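Local coordinates for protein DnaJ homolog subfamily C member 3 (Mus musculus, PDB 3IEG) that acts in the unfolded protein response as a co-chaperone that stimulates the HSC70 ATPase and restrains the GCN2 kinase, here represented by its TPR domain, at residues 306-316 against 325-336. Numbering follows the deposited sequence.
Sequences VNALKDRAEAY and AIQDYEAAQEHN
Ala-313 CB lies over one face of the Tyr-329 ring, 3.8 Å from the centroid, which meets the criterion for a CH-pi contact. The small residue permits close approach: the CA atoms of Ala-313 and Ala-325 are 4.2 Å apart. Further along, Leu-309 CD1 packs on Ala-332 CB at 3.9 Å, and Val-306, with CG1 anti to the backbone N (chi1 -179°), sets that methyl against the same CB. Asp-328 is a knob among Leu-309, Arg-312, Ala-313 and Tyr-316. Its carboxylate is gripped side-on by Arg-312: NE donates to OD2 (2.6 Å) and NH2 to OD1 (2.8 Å), both through syn lone pairs, with the two planes only 8° apart. Replacing Arg-312 by alanine would probably leave the buried Asp-328 carboxylate without this charge partner and less fixed in its rotation. The axes of 306-316 and 325-333 run antiparallel at 164° and approach to 8.2 Å, as expected of the helical hairpin of a TPR, here the ninth repeat. Helix 288-301 packs against 306-316, where Arg-312 NH1 also hydrogen-bonds to Ser-296 OG, while helix 340-357 covers part of 325-336 through Ile-326 and Gln-333.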
loop_
_atom_site.group_PDB
_atom_site.type_symbol
_atom_site.label_atom_id
_atom_site.label_comp_id
_atom_site.label_asym_id
_atom_site.label_seq_id
_atom_site.Cartn_x
_atom_site.Cartn_y
_atom_site.Cartn_z
ATOM N N VAL A 306 -11.834 -24.395 7.237
ATOM C CA VAL A 306 -12.532 -24.729 8.479
ATOM C C VAL A 306 -14.064 -24.622 8.345
ATOM O O VAL A 306 -14.786 -25.537 8.760
ATOM C CB VAL A 306 -11.999 -23.887 9.674
ATOM C CG1 VAL A 306 -12.713 -24.246 10.975
ATOM C CG2 VAL A 306 -10.500 -24.085 9.835
ATOM N N ASN A 307 -14.545 -23.520 7.759
ATOM C CA ASN A 307 -15.987 -23.290 7.555
ATOM C C ASN A 307 -16.663 -24.406 6.756
ATOM O O ASN A 307 -17.749 -24.875 7.116
ATOM C CB ASN A 307 -16.240 -21.946 6.862
ATOM C CG ASN A 307 -15.853 -20.752 7.717
ATOM O OD1 ASN A 307 -15.925 -20.794 8.944
ATOM N ND2 ASN A 307 -15.452 -19.668 7.060
ATOM N N ALA A 308 -16.002 -24.818 5.678
ATOM C CA ALA A 308 -16.481 -25.890 4.799
ATOM C C ALA A 308 -16.504 -27.230 5.525
ATOM O O ALA A 308 -17.428 -28.027 5.336
ATOM C CB ALA A 308 -15.621 -25.976 3.530
ATOM N N LEU A 309 -15.489 -27.469 6.352
ATOM C CA LEU A 309 -15.436 -28.676 7.166
ATOM C C LEU A 309 -16.602 -28.741 8.150
ATOM O O LEU A 309 -17.300 -29.756 8.221
ATOM C CB LEU A 309 -14.099 -28.784 7.898
ATOM C CG LEU A 309 -12.929 -29.156 6.984
ATOM C CD1 LEU A 309 -11.593 -28.918 7.671
ATOM C CD2 LEU A 309 -13.056 -30.600 6.487
ATOM N N LYS A 310 -16.813 -27.652 8.888
ATOM C CA LYS A 310 -17.890 -27.569 9.875
ATOM C C LYS A 310 -19.254 -27.728 9.222
ATOM O O LYS A 310 -20.123 -28.431 9.747
ATOM C CB LYS A 310 -17.841 -26.231 10.627
ATOM C CG LYS A 310 -16.738 -26.119 11.689
ATOM C CD LYS A 310 -16.406 -24.658 12.040
ATOM C CE LYS A 310 -17.585 -23.937 12.685
ATOM N NZ LYS A 310 -17.243 -22.517 12.955
ATOM N N ASP A 311 -19.435 -27.074 8.076
ATOM C CA ASP A 311 -20.719 -27.098 7.389
ATOM C C ASP A 311 -21.003 -28.461 6.758
ATOM O O ASP A 311 -22.148 -28.937 6.810
ATOM C CB ASP A 311 -20.841 -25.945 6.386
ATOM C CG ASP A 311 -20.993 -24.597 7.069
ATOM O OD1 ASP A 311 -21.418 -24.570 8.232
ATOM O OD2 ASP A 311 -20.687 -23.559 6.456
ATOM N N ARG A 312 -19.971 -29.090 6.188
ATOM C CA ARG A 312 -20.113 -30.466 5.705
ATOM C C ARG A 312 -20.405 -31.414 6.869
ATOM O O ARG A 312 -21.291 -32.265 6.768
ATOM C CB ARG A 312 -18.900 -30.949 4.908
ATOM C CG ARG A 312 -19.185 -32.261 4.185
ATOM C CD ARG A 312 -18.159 -32.609 3.146
ATOM N NE ARG A 312 -16.919 -33.036 3.777
ATOM C CZ ARG A 312 -15.842 -33.460 3.125
ATOM N NH1 ARG A 312 -15.830 -33.514 1.795
ATOM N NH2 ARG A 312 -14.771 -33.820 3.816
ATOM N N ALA A 313 -19.674 -31.253 7.972
ATOM C CA ALA A 313 -19.964 -31.990 9.187
ATOM C C ALA A 313 -21.446 -31.861 9.532
ATOM O O ALA A 313 -22.163 -32.855 9.555
ATOM C CB ALA A 313 -19.094 -31.503 10.334
ATOM N N GLU A 314 -21.914 -30.639 9.767
ATOM C CA GLU A 314 -23.324 -30.434 10.089
ATOM C C GLU A 314 -24.269 -31.158 9.117
ATOM O O GLU A 314 -25.312 -31.664 9.528
ATOM C CB GLU A 314 -23.663 -28.945 10.189
ATOM C CG GLU A 314 -23.537 -28.367 11.604
ATOM C CD GLU A 314 -23.942 -26.884 11.692
ATOM O OE1 GLU A 314 -25.016 -26.519 11.140
ATOM O OE2 GLU A 314 -23.190 -26.087 12.317
ATOM N N ALA A 315 -23.892 -31.230 7.844
ATOM C CA ALA A 315 -24.712 -31.916 6.848
ATOM C C ALA A 315 -24.662 -33.440 6.991
ATOM O O ALA A 315 -25.656 -34.113 6.726
ATOM C CB ALA A 315 -24.316 -31.502 5.455
ATOM N N TYR A 316 -23.513 -33.976 7.406
ATOM C CA TYR A 316 -23.362 -35.421 7.634
ATOM C C TYR A 316 -24.265 -35.945 8.746
ATOM O O TYR A 316 -24.763 -37.066 8.667
ATOM C CB TYR A 316 -21.914 -35.789 7.945
ATOM C CG TYR A 316 -21.042 -35.943 6.727
ATOM C CD1 TYR A 316 -19.707 -35.531 6.746
ATOM C CD2 TYR A 316 -21.544 -36.496 5.546
ATOM C CE1 TYR A 316 -18.901 -35.668 5.634
ATOM C CE2 TYR A 316 -20.737 -36.633 4.418
ATOM C CZ TYR A 316 -19.421 -36.217 4.477
ATOM O OH TYR A 316 -18.620 -36.350 3.370
ATOM N N ALA A 325 -18.920 -37.150 9.991
ATOM C CA ALA A 325 -19.106 -35.875 10.666
ATOM C C ALA A 325 -17.968 -35.611 11.637
ATOM O O ALA A 325 -17.402 -34.520 11.622
ATOM C CB ALA A 325 -20.447 -35.822 11.374
ATOM N N ILE A 326 -17.616 -36.603 12.462
ATOM C CA ILE A 326 -16.533 -36.423 13.436
ATOM C C ILE A 326 -15.180 -36.272 12.740
ATOM O O ILE A 326 -14.359 -35.450 13.139
ATOM C CB ILE A 326 -16.486 -37.520 14.575
ATOM C CG1 ILE A 326 -15.768 -38.809 14.131
ATOM C CG2 ILE A 326 -17.882 -37.751 15.206
ATOM C CD1 ILE A 326 -16.632 -40.082 14.087
ATOM N N GLN A 327 -14.977 -37.045 11.679
ATOM C CA GLN A 327 -13.746 -37.009 10.911
ATOM C C GLN A 327 -13.498 -35.619 10.319
ATOM O O GLN A 327 -12.353 -35.163 10.258
ATOM C CB GLN A 327 -13.793 -38.057 9.809
ATOM C CG GLN A 327 -12.478 -38.269 9.101
ATOM C CD GLN A 327 -12.649 -39.035 7.810
ATOM O OE1 GLN A 327 -12.269 -38.558 6.737
ATOM N NE2 GLN A 327 -13.241 -40.226 7.898
ATOM N N ASP A 328 -14.571 -34.953 9.895
ATOM C CA ASP A 328 -14.485 -33.579 9.395
ATOM C C ASP A 328 -14.248 -32.544 10.504
ATOM O O ASP A 328 -13.520 -31.580 10.285
ATOM C CB ASP A 328 -15.709 -33.213 8.537
ATOM C CG ASP A 328 -15.503 -33.506 7.044
ATOM O OD1 ASP A 328 -14.383 -33.873 6.629
ATOM O OD2 ASP A 328 -16.469 -33.355 6.272
ATOM N N TYR A 329 -14.843 -32.738 11.683
ATOM C CA TYR A 329 -14.578 -31.850 12.830
ATOM C C TYR A 329 -13.126 -31.969 13.306
ATOM O O TYR A 329 -12.485 -30.966 13.614
ATOM C CB TYR A 329 -15.541 -32.096 14.008
ATOM C CG TYR A 329 -16.860 -31.342 13.943
ATOM C CD1 TYR A 329 -18.071 -32.027 13.890
ATOM C CD2 TYR A 329 -16.900 -29.948 13.946
ATOM C CE1 TYR A 329 -19.290 -31.343 13.832
ATOM C CE2 TYR A 329 -18.118 -29.253 13.883
ATOM C CZ TYR A 329 -19.306 -29.959 13.826
ATOM O OH TYR A 329 -20.510 -29.298 13.764
ATOM N N GLU A 330 -12.618 -33.198 13.351
ATOM C CA GLU A 330 -11.233 -33.459 13.739
ATOM C C GLU A 330 -10.213 -32.780 12.822
ATOM O O GLU A 330 -9.201 -32.260 13.294
ATOM C CB GLU A 330 -10.973 -34.968 13.823
ATOM C CG GLU A 330 -11.355 -35.573 15.175
ATOM C CD GLU A 330 -11.655 -37.065 15.115
ATOM O OE1 GLU A 330 -11.454 -37.687 14.046
ATOM O OE2 GLU A 330 -12.095 -37.618 16.148
ATOM N N ALA A 331 -10.490 -32.786 11.520
ATOM C CA ALA A 331 -9.655 -32.097 10.539
ATOM C C ALA A 331 -9.661 -30.580 10.763
ATOM O O ALA A 331 -8.622 -29.924 10.652
ATOM C CB ALA A 331 -10.105 -32.439 9.116
ATOM N N ALA A 332 -10.834 -30.034 11.086
ATOM C CA ALA A 332 -10.974 -28.614 11.360
ATOM C C ALA A 332 -10.271 -28.245 12.658
ATOM O O ALA A 332 -9.593 -27.221 12.725
ATOM C CB ALA A 332 -12.437 -28.226 11.417
ATOM N N GLN A 333 -10.424 -29.094 13.675
ATOM C CA GLN A 333 -9.858 -28.849 15.004
ATOM C C GLN A 333 -8.334 -28.909 14.989
ATOM O O GLN A 333 -7.674 -28.263 15.804
ATOM C CB GLN A 333 -10.402 -29.859 16.018
ATOM C CG GLN A 333 -10.210 -29.454 17.484
ATOM C CD GLN A 333 -10.612 -30.548 18.477
ATOM O OE1 GLN A 333 -10.382 -31.741 18.247
ATOM N NE2 GLN A 333 -11.203 -30.138 19.592
ATOM N N GLU A 334 -7.787 -29.675 14.049
ATOM C CA GLU A 334 -6.356 -29.939 13.994
ATOM C C GLU A 334 -5.490 -28.686 14.139
ATOM O O GLU A 334 -4.536 -28.690 14.920
ATOM C CB GLU A 334 -5.991 -30.701 12.722
ATOM C CG GLU A 334 -4.630 -31.366 12.804
ATOM C CD GLU A 334 -4.311 -32.214 11.592
ATOM O OE1 GLU A 334 -4.322 -31.681 10.460
ATOM O OE2 GLU A 334 -4.034 -33.421 11.771
ATOM N N HIS A 335 -5.816 -27.627 13.400
ATOM C CA HIS A 335 -5.069 -26.363 13.503
ATOM C C HIS A 335 -5.748 -25.320 14.395
ATOM O O HIS A 335 -5.178 -24.261 14.659
ATOM C CB HIS A 335 -4.756 -25.775 12.119
ATOM C CG HIS A 335 -3.450 -26.238 11.547
ATOM N ND1 HIS A 335 -3.356 -27.280 10.646
ATOM C CD2 HIS A 335 -2.182 -25.804 11.754
ATOM C CE1 HIS A 335 -2.088 -27.465 10.321
ATOM N NE2 HIS A 335 -1.355 -26.584 10.979
ATOM N N ASN A 336 -6.953 -25.629 14.865
ATOM C CA ASN A 336 -7.709 -24.708 15.704
ATOM C C ASN A 336 -8.024 -25.321 17.063
ATOM O O ASN A 336 -9.187 -25.414 17.473
ATOM C CB ASN A 336 -8.979 -24.253 14.986
ATOM C CG ASN A 336 -8.689 -23.608 13.648
ATOM O OD1 ASN A 336 -8.199 -24.254 12.720
ATOM N ND2 ASN A 336 -8.996 -22.326 13.540
#